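Local coordinates for protein cellulosomal scaffoldin (Bacteroides cellulosolvens, PDB 1TYJ) that probably takes part in cellulosome assembly through a type II cohesin module, a beta sandwich that binds dockerin modules, at residues T42-W47 with I126-F131; V18-N23 with V162-I167; D10-G15 with K119-E124. All coordinates share one frame; numbering follows the deposited sequence. Where two conformers were deposited one is given.

Interaction 1. Residues T42-W47 with I126-F131; sequences TYLQPW and IKLATF
Y43 faces I126 and L44 faces L128 with CA atoms 8.9 Å and 8.4 Å apart respectively, and no hydrogen bond joins 42-47 to 126-131. Such a spacing is that of two layers meeting through side chains, here the two sheets of the cohesin beta sandwich. Strand 44-48 belongs to the sheet that also holds strand 108-117, while the broken strand 126-131 lies in the other, beside strand 166-169.

L44 makes its contact through one branch. Its CG lies anti to the carbonyl carbon, and the next torsion (chi2 168°) carries CD1 straight on into the interface. There CD1 stands 3.7 Å from L128 CD1, the two side chains lying at about a right angle to each other, and 3.5 Å from L128 O. The CB of L128 points away from the strand opposite, but CG is anti to the backbone N (chi1 -179°) and CD1 is brought back to L44. F115, from the same sheet as L44, and I167, from the same sheet as L128, touch both leucines and so extend this patch within the core.

Nearer the surface, I126 reaches across with its CD1. This atom is 4.1 Å from L44 CD1, so this one methyl touches L44 as well as Y43. The approach to the tyrosine is oblique and falls at the root of the ring, not at its hydroxyl end: I126 CD1 lies 3.7 Å from Y43 CB and 4.0 Å from Y43 CG. T42 CG2, by contrast, sits over the centre of one ring face of Y43, 3.8 Å above its plane.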
loop_
_atom_site.group_PDB
_atom_site.type_symbol
_atom_site.label_atom_id
_atom_site.label_comp_id
_atom_site.label_asym_id
_atom_site.label_seq_id
_atom_site.Cartn_x
_atom_site.Cartn_y
_atom_site.Cartn_z
ATOM N N THR A 42 16.612 -5.479 -7.355
ATOM C CA THR A 42 17.244 -6.288 -8.402
ATOM C C THR A 42 16.219 -6.699 -9.462
ATOM O O THR A 42 16.552 -6.778 -10.645
ATOM C CB THR A 42 17.889 -7.527 -7.771
ATOM O OG1 THR A 42 18.896 -7.089 -6.855
ATOM C CG2 THR A 42 18.520 -8.474 -8.821
ATOM N N TYR A 43 14.969 -6.943 -9.051
ATOM C CA TYR A 43 13.982 -7.532 -9.957
ATOM C C TYR A 43 12.859 -6.615 -10.355
ATOM O O TYR A 43 12.221 -6.854 -11.375
ATOM C CB TYR A 43 13.372 -8.803 -9.345
ATOM C CG TYR A 43 14.437 -9.849 -9.077
ATOM C CD1 TYR A 43 14.950 -10.043 -7.788
ATOM C CD2 TYR A 43 14.954 -10.612 -10.136
ATOM C CE1 TYR A 43 15.959 -11.009 -7.553
ATOM C CE2 TYR A 43 15.947 -11.552 -9.910
ATOM C CZ TYR A 43 16.441 -11.739 -8.626
ATOM O OH TYR A 43 17.422 -12.683 -8.417
ATOM N N LEU A 44 12.586 -5.605 -9.524
ATOM C CA LEU A 44 11.349 -4.808 -9.655
ATOM C C LEU A 44 11.623 -3.311 -9.628
ATOM O O LEU A 44 12.464 -2.827 -8.860
ATOM C CB LEU A 44 10.382 -5.144 -8.492
ATOM C CG LEU A 44 9.891 -6.597 -8.505
ATOM C CD1 LEU A 44 9.228 -6.865 -7.188
ATOM C CD2 LEU A 44 8.866 -6.838 -9.661
ATOM N N GLN A 45 10.847 -2.594 -10.429
ATOM C CA GLN A 45 10.893 -1.136 -10.497
ATOM C C GLN A 45 9.478 -0.562 -10.389
ATOM O O GLN A 45 8.645 -0.748 -11.298
ATOM C CB GLN A 45 11.551 -0.721 -11.814
ATOM C CG GLN A 45 11.658 0.792 -11.984
ATOM C CD GLN A 45 12.352 1.181 -13.267
ATOM O OE1 GLN A 45 13.316 1.933 -13.237
ATOM N NE2 GLN A 45 11.849 0.700 -14.390
ATOM N N PRO A 46 9.176 0.150 -9.274
ATOM C CA PRO A 46 7.829 0.718 -9.157
ATOM C C PRO A 46 7.510 1.613 -10.363
ATOM O O PRO A 46 8.354 2.411 -10.775
ATOM C CB PRO A 46 7.896 1.544 -7.858
ATOM C CG PRO A 46 9.027 0.858 -7.040
ATOM C CD PRO A 46 10.030 0.461 -8.107
ATOM N N TRP A 47 6.281 1.504 -10.872
ATOM C CA TRP A 47 5.919 2.069 -12.174
ATOM C C TRP A 47 4.640 2.841 -12.081
ATOM O O TRP A 47 3.623 2.320 -11.634
ATOM C CB TRP A 47 5.769 0.934 -13.200
ATOM C CG TRP A 47 5.837 1.488 -14.601
ATOM C CD1 TRP A 47 4.794 1.785 -15.415
ATOM C CD2 TRP A 47 7.022 1.823 -15.294
ATOM N NE1 TRP A 47 5.270 2.282 -16.604
ATOM C CE2 TRP A 47 6.640 2.315 -16.559
ATOM C CE3 TRP A 47 8.382 1.731 -14.978
ATOM C CZ2 TRP A 47 7.575 2.745 -17.514
ATOM C CZ3 TRP A 47 9.326 2.171 -15.923
ATOM C CH2 TRP A 47 8.907 2.665 -17.183
ATOM N N ILE A 126 9.945 -14.793 -5.997
ATOM C CA ILE A 126 10.293 -13.847 -4.962
ATOM C C ILE A 126 9.009 -13.270 -4.381
ATOM O O ILE A 126 7.978 -13.218 -5.052
ATOM C CB ILE A 126 11.164 -12.671 -5.501
ATOM C CG1 ILE A 126 10.390 -11.818 -6.519
ATOM C CG2 ILE A 126 12.454 -13.189 -6.158
ATOM C CD1 ILE A 126 11.114 -10.482 -6.894
ATOM N N LYS A 127 9.067 -12.882 -3.114
ATOM C CA LYS A 127 7.979 -12.126 -2.485
ATOM C C LYS A 127 7.797 -10.846 -3.309
ATOM O O LYS A 127 8.770 -10.155 -3.617
ATOM C CB LYS A 127 8.350 -11.797 -1.038
ATOM C CG LYS A 127 8.321 -13.009 -0.107
ATOM C CD LYS A 127 8.991 -12.587 1.217
ATOM C CE LYS A 127 8.941 -13.691 2.273
ATOM N NZ LYS A 127 9.516 -13.173 3.567
ATOM N N LEU A 128 6.568 -10.507 -3.662
ATOM C CA LEU A 128 6.429 -9.269 -4.459
ATOM C C LEU A 128 6.871 -8.034 -3.648
ATOM O O LEU A 128 7.533 -7.105 -4.177
ATOM C CB LEU A 128 4.992 -9.105 -4.932
ATOM C CG LEU A 128 4.732 -7.855 -5.796
ATOM C CD1 LEU A 128 5.698 -7.810 -7.001
ATOM C CD2 LEU A 128 3.272 -7.836 -6.284
ATOM N N ALA A 129 6.492 -8.016 -2.379
ATOM C CA ALA A 129 6.892 -6.946 -1.465
ATOM C C ALA A 129 6.641 -7.420 -0.052
ATOM O O ALA A 129 5.966 -8.436 0.149
ATOM C CB ALA A 129 6.082 -5.667 -1.756
ATOM N N THR A 130 7.165 -6.669 0.909
ATOM C CA THR A 130 6.891 -6.908 2.314
ATOM C C THR A 130 6.495 -5.603 3.029
ATOM O O THR A 130 7.056 -4.547 2.738
ATOM C CB THR A 130 8.157 -7.522 3.007
ATOM O OG1 THR A 130 9.240 -6.602 2.956
ATOM C CG2 THR A 130 8.574 -8.841 2.338
ATOM N N PHE A 131 5.538 -5.671 3.956
ATOM C CA PHE A 131 5.299 -4.534 4.825
ATOM C C PHE A 131 6.287 -4.659 6.001
ATOM O O PHE A 131 6.292 -5.684 6.703
ATOM C CB PHE A 131 3.874 -4.603 5.375
ATOM C CG PHE A 131 2.800 -4.393 4.334
ATOM C CD1 PHE A 131 2.233 -5.481 3.677
ATOM C CD2 PHE A 131 2.297 -3.116 4.081
ATOM C CE1 PHE A 131 1.186 -5.303 2.717
ATOM C CE2 PHE A 131 1.249 -2.905 3.137
ATOM C CZ PHE A 131 0.696 -4.003 2.449
#

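Interaction 2. Residues V18-N23 with V162-I167; sequences VTLTIN and VQPGLI
L20 and P164 meet at about a right angle, the forked end of the leucine set against the outer carbons of the pyrrolidine ring. L20 CD1 lies 3.9 Å from P164 CB, and the second branch also takes part, with L20 CD2 4.1 Å from P164 CG. Both methyls therefore touch the proline, CD1 at CB and CG and CD2 at CG. The fork is carried there because CG is anti to the backbone N of L20 (chi1 -173°).

V18 and I167 form the second pair, crossing obliquely and touching through a single methyl from each: V18 CG2 is 4.1 Å from I167 CG2. In the valine CG2 is the branch anti to the backbone N.

These two pairs lie in the hydrophobic core of the cohesin beta sandwich. Strand 17-25 comes from one sheet, and the segment 162-167 enters the other as strand 166-169. No hydrogen bond links the segments, and the CA atoms of L20 and P164 stand 8.0 Å apart, as expected for facing layers. V18 and L20 point inward as alternate residues of a regular strand, their CA atoms 6.9 Å apart. The inward residues opposite are three positions apart, and their CA atoms, of P164 and I167, are separated by 9.6 Å, since G165 and L166 intervene.

Neighbouring strands of the same two sheets close around the patch: L128 packs on L20, and T5 touches both L20 and P164. On the far side of the strand, T19 OG1 is hydrogen-bonded to T114 OG1.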
loop_
_atom_site.group_PDB
_atom_site.type_symbol
_atom_site.label_atom_id
_atom_site.label_comp_id
_atom_site.label_asym_id
_atom_site.label_seq_id
_atom_site.Cartn_x
_atom_site.Cartn_y
_atom_site.Cartn_z
ATOM N N VAL A 18 3.289 -5.889 -12.925
ATOM C CA VAL A 18 2.508 -6.663 -11.971
ATOM C C VAL A 18 2.051 -5.699 -10.886
ATOM O O VAL A 18 2.838 -4.853 -10.449
ATOM C CB VAL A 18 3.376 -7.849 -11.374
ATOM C CG1 VAL A 18 4.783 -7.400 -10.889
ATOM C CG2 VAL A 18 2.592 -8.582 -10.262
ATOM N N THR A 19 0.774 -5.801 -10.510
ATOM C CA THR A 19 0.194 -4.854 -9.557
ATOM C C THR A 19 -0.170 -5.512 -8.226
ATOM O O THR A 19 -0.829 -6.567 -8.208
ATOM C CB THR A 19 -1.003 -4.161 -10.199
ATOM O OG1 THR A 19 -0.550 -3.478 -11.377
ATOM C CG2 THR A 19 -1.691 -3.158 -9.246
ATOM N N LEU A 20 0.299 -4.902 -7.136
ATOM C CA LEU A 20 -0.123 -5.246 -5.788
ATOM C C LEU A 20 -1.297 -4.332 -5.420
ATOM O O LEU A 20 -1.117 -3.116 -5.268
ATOM C CB LEU A 20 1.036 -4.973 -4.826
ATOM C CG LEU A 20 0.836 -5.429 -3.362
ATOM C CD1 LEU A 20 0.828 -6.976 -3.304
ATOM C CD2 LEU A 20 1.919 -4.866 -2.432
ATOM N N THR A 21 -2.491 -4.904 -5.277
ATOM C CA THR A 21 -3.618 -4.146 -4.769
ATOM C C THR A 21 -3.633 -4.352 -3.250
ATOM O O THR A 21 -3.524 -5.503 -2.759
ATOM C CB THR A 21 -4.910 -4.635 -5.405
ATOM O OG1 THR A 21 -4.904 -4.342 -6.816
ATOM C CG2 THR A 21 -6.121 -3.941 -4.757
ATOM N N ILE A 22 -3.714 -3.240 -2.506
ATOM C CA ILE A 22 -3.620 -3.301 -1.032
ATOM C C ILE A 22 -4.981 -2.965 -0.483
ATOM O O ILE A 22 -5.538 -1.900 -0.797
ATOM C CB ILE A 22 -2.591 -2.315 -0.470
ATOM C CG1 ILE A 22 -1.190 -2.558 -1.089
ATOM C CG2 ILE A 22 -2.572 -2.385 1.087
ATOM C CD1 ILE A 22 -0.200 -1.425 -0.839
ATOM N N ASN A 23 -5.523 -3.908 0.288
ATOM C CA ASN A 23 -6.865 -3.797 0.885
ATOM C C ASN A 23 -6.806 -3.678 2.404
ATOM O O ASN A 23 -5.838 -4.110 3.043
ATOM C CB ASN A 23 -7.692 -5.054 0.513
ATOM C CG ASN A 23 -7.717 -5.291 -1.004
ATOM O OD1 ASN A 23 -8.089 -4.414 -1.745
ATOM N ND2 ASN A 23 -7.267 -6.480 -1.454
ATOM N N VAL A 162 -1.300 -9.216 6.584
ATOM C CA VAL A 162 -1.039 -10.427 5.803
ATOM C C VAL A 162 -0.038 -10.090 4.711
ATOM O O VAL A 162 -0.323 -9.293 3.829
ATOM C CB VAL A 162 -2.305 -11.016 5.208
ATOM C CG1 VAL A 162 -2.001 -12.383 4.474
ATOM C CG2 VAL A 162 -3.379 -11.205 6.337
ATOM N N GLN A 163 1.148 -10.673 4.786
ATOM C CA GLN A 163 2.241 -10.282 3.864
ATOM C C GLN A 163 1.927 -10.730 2.434
ATOM O O GLN A 163 1.329 -11.787 2.242
ATOM C CB GLN A 163 3.579 -10.905 4.357
ATOM C CG GLN A 163 4.112 -10.323 5.693
ATOM C CD GLN A 163 4.539 -8.850 5.582
ATOM O OE1 GLN A 163 4.828 -8.340 4.472
ATOM N NE2 GLN A 163 4.571 -8.162 6.717
ATOM N N PRO A 164 2.321 -9.929 1.418
ATOM C CA PRO A 164 2.093 -10.332 0.034
ATOM C C PRO A 164 2.696 -11.681 -0.361
ATOM O O PRO A 164 3.708 -12.167 0.242
ATOM C CB PRO A 164 2.774 -9.228 -0.772
ATOM C CG PRO A 164 2.659 -7.979 0.147
ATOM C CD PRO A 164 2.938 -8.596 1.526
ATOM N N GLY A 165 2.077 -12.280 -1.363
ATOM C CA GLY A 165 2.596 -13.538 -1.908
ATOM C C GLY A 165 3.686 -13.373 -2.955
ATOM O O GLY A 165 4.271 -12.279 -3.136
ATOM N N LEU A 166 3.991 -14.499 -3.607
ATOM C CA LEU A 166 5.116 -14.550 -4.525
ATOM C C LEU A 166 4.744 -14.283 -5.981
ATOM O O LEU A 166 3.590 -14.449 -6.401
ATOM C CB LEU A 166 5.759 -15.945 -4.458
ATOM C CG LEU A 166 6.126 -16.519 -3.093
ATOM C CD1 LEU A 166 7.085 -17.723 -3.299
ATOM C CD2 LEU A 166 6.685 -15.586 -2.113
ATOM N N ILE A 167 5.756 -13.899 -6.749
ATOM C CA ILE A 167 5.659 -13.873 -8.193
ATOM C C ILE A 167 6.731 -14.830 -8.746
ATOM O O ILE A 167 7.739 -15.135 -8.078
ATOM C CB ILE A 167 5.848 -12.428 -8.768
ATOM C CG1 ILE A 167 7.183 -11.822 -8.315
ATOM C CG2 ILE A 167 4.629 -11.566 -8.363
ATOM C CD1 ILE A 167 7.613 -10.533 -9.101
#

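Interaction 3. Residues D10-G15 with K119-E124; sequences DKVAVG and KEIPAE
V12 O and I121 N are joined through one water, which donates a hydrogen bond to V12 O and accepts one from I121 N. Both bonds measure 2.9 Å, from the water oxygen to V12 O and to I121 N alike, and they open at the water by about 142°. No direct hydrogen bond joins the segments 10-15 and 119-124, and the water spans the 5.5 Å between V12 O and I121 N.

Beside this bridge, V12 and I121 supply the apolar part of the contact. V12 CG2 lies 3.9 Å from I121 CG1, the valine branch being the one placed between its own backbone N and carbonyl carbon. Both residues are buried, and I121 also packs on Y43, I167 and P169.

The contact lies at an end of the cohesin beta sandwich, where the loop following strand 108-117 and leading to strand 126-131 runs past the short strand 11-12. That strand pairs in parallel with strand 166-169, V12 making backbone hydrogen bonds to Y168 and K170.

Toward the surface, V14 meets backbone more than side chain. Its CG2 is 3.3 Å from E120 N and 3.5 Å from K119 C, and the coordinates put this methyl over the face of the K119-E120 peptide, about as far above its plane. CG2 is the branch anti to the carbonyl carbon of V14. The CB of K119 points away from segment 10-15, and the carboxylate of E120 also leads off. A bound 1,2-ethanediol, probably from the crystallisation liquor, lies about 4 Å from the V14 side chain.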
loop_
_atom_site.group_PDB
_atom_site.type_symbol
_atom_site.label_atom_id
_atom_site.label_comp_id
_atom_site.label_asym_id
_atom_site.label_seq_id
_atom_site.Cartn_x
_atom_site.Cartn_y
_atom_site.Cartn_z
ATOM N N ASP A 10 0.556 -13.539 -11.258
ATOM C CA ASP A 10 1.563 -14.365 -10.593
ATOM C C ASP A 10 2.789 -14.651 -11.394
ATOM O O ASP A 10 3.850 -14.944 -10.826
ATOM C CB ASP A 10 0.937 -15.817 -10.505
ATOM C CG ASP A 10 0.293 -16.094 -9.226
ATOM O OD1 ASP A 10 0.967 -16.578 -8.305
ATOM O OD2 ASP A 10 -0.922 -15.859 -9.138
ATOM N N LYS A 11 2.612 -14.678 -12.714
ATOM C CA LYS A 11 3.669 -15.187 -13.610
ATOM C C LYS A 11 4.041 -14.048 -14.532
ATOM O O LYS A 11 3.180 -13.507 -15.239
ATOM C CB LYS A 11 3.175 -16.374 -14.441
ATOM C CG LYS A 11 2.962 -17.620 -13.645
ATOM C CD LYS A 11 3.004 -18.865 -14.545
ATOM C CE LYS A 11 3.745 -19.986 -13.850
ATOM N NZ LYS A 11 5.265 -19.841 -13.784
ATOM N N VAL A 12 5.316 -13.678 -14.510
ATOM C CA VAL A 12 5.752 -12.496 -15.239
ATOM C C VAL A 12 7.053 -12.714 -15.993
ATOM O O VAL A 12 7.915 -13.451 -15.554
ATOM C CB VAL A 12 5.975 -11.303 -14.290
ATOM C CG1 VAL A 12 4.656 -10.711 -13.873
ATOM C CG2 VAL A 12 6.759 -11.747 -13.077
ATOM N N ALA A 13 7.177 -12.029 -17.121
ATOM C CA ALA A 13 8.395 -12.030 -17.914
ATOM C C ALA A 13 9.042 -10.638 -17.758
ATOM O O ALA A 13 8.395 -9.710 -17.286
ATOM C CB ALA A 13 8.035 -12.293 -19.358
ATOM N N VAL A 14 10.307 -10.496 -18.145
ATOM C CA VAL A 14 10.950 -9.197 -18.067
ATOM C C VAL A 14 10.155 -8.227 -18.938
ATOM O O VAL A 14 9.762 -8.556 -20.054
ATOM C CB VAL A 14 12.427 -9.246 -18.505
ATOM C CG1 VAL A 14 12.993 -7.824 -18.542
ATOM C CG2 VAL A 14 13.202 -10.052 -17.519
ATOM N N GLY A 15 9.893 -7.053 -18.371
ATOM C CA GLY A 15 9.142 -5.995 -19.030
ATOM C C GLY A 15 7.683 -6.028 -18.656
ATOM O O GLY A 15 6.966 -5.058 -18.904
ATOM N N LYS A 119 14.330 -7.859 -14.247
ATOM C CA LYS A 119 15.254 -8.974 -14.385
ATOM C C LYS A 119 14.452 -10.241 -14.228
ATOM O O LYS A 119 13.492 -10.251 -13.456
ATOM C CB LYS A 119 16.333 -8.918 -13.309
ATOM C CG LYS A 119 17.442 -9.963 -13.440
ATOM C CD LYS A 119 18.476 -9.682 -12.386
ATOM C CE LYS A 119 19.487 -10.797 -12.251
ATOM N NZ LYS A 119 20.415 -10.685 -13.341
ATOM N N GLU A 120 14.837 -11.305 -14.943
ATOM C CA GLU A 120 14.146 -12.586 -14.840
ATOM C C GLU A 120 13.988 -13.063 -13.386
ATOM O O GLU A 120 14.955 -13.117 -12.621
ATOM C CB GLU A 120 14.876 -13.634 -15.681
ATOM C CG GLU A 120 14.175 -15.004 -15.705
ATOM C CD GLU A 120 14.947 -16.055 -16.489
ATOM O OE1 GLU A 120 15.697 -15.700 -17.433
ATOM O OE2 GLU A 120 14.790 -17.254 -16.172
ATOM N N ILE A 121 12.749 -13.376 -13.016
ATOM C CA ILE A 121 12.485 -13.881 -11.645
ATOM C C ILE A 121 13.030 -15.302 -11.518
ATOM O O ILE A 121 12.829 -16.123 -12.403
ATOM C CB ILE A 121 10.964 -13.885 -11.341
ATOM C CG1 ILE A 121 10.331 -12.504 -11.647
ATOM C CG2 ILE A 121 10.674 -14.384 -9.896
ATOM C CD1 ILE A 121 10.997 -11.311 -10.921
ATOM N N PRO A 122 13.720 -15.594 -10.399
ATOM C CA PRO A 122 14.249 -16.951 -10.156
ATOM C C PRO A 122 13.101 -17.970 -10.100
ATOM O O PRO A 122 11.991 -17.625 -9.687
ATOM C CB PRO A 122 14.871 -16.833 -8.775
ATOM C CG PRO A 122 15.009 -15.371 -8.488
ATOM C CD PRO A 122 14.005 -14.649 -9.308
ATOM N N ALA A 123 13.369 -19.227 -10.474
ATOM C CA ALA A 123 12.329 -20.281 -10.515
ATOM C C ALA A 123 11.567 -20.435 -9.196
ATOM O O ALA A 123 10.375 -20.700 -9.230
ATOM C CB ALA A 123 12.930 -21.641 -10.922
ATOM N N GLU A 124 12.235 -20.227 -8.063
ATOM C CA GLU A 124 11.561 -20.399 -6.758
ATOM C C GLU A 124 10.614 -19.224 -6.410
ATOM O O GLU A 124 9.901 -19.277 -5.379
ATOM C CB GLU A 124 12.577 -20.568 -5.623
ATOM C CG GLU A 124 13.441 -19.314 -5.330
ATOM C CD GLU A 124 14.716 -19.245 -6.168
ATOM O OE1 GLU A 124 15.580 -18.446 -5.774
ATOM O OE2 GLU A 124 14.858 -19.958 -7.203
HETATM O O HOH W 1 10.746 -13.350 -15.119
#

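Overall arrangement
The three contacts form one continuous region. Centres of interactions 1 and 2 are 9 Å apart, those of 1 and 3 are 11 Å apart, and those of 2 and 3 are 15 Å apart. Interactions 1 and 2 are joined by backbone pairing of strands 126-131 and 166-169, with I126 O 2.9 Å from I167 N, and by Q163 OE1, 2.8 Å from F131 N; both are probable hydrogen bonds. Y43 leads on to interaction 3, its CE2 lying 3.3 Å from E120 O. I167 ties 2 to 3, as its O packs 3.5 Å from I121 CG2. From interaction 2, nearest the chain centre, through 1 to 3, the contacts run from sandwich core to one partly buried end.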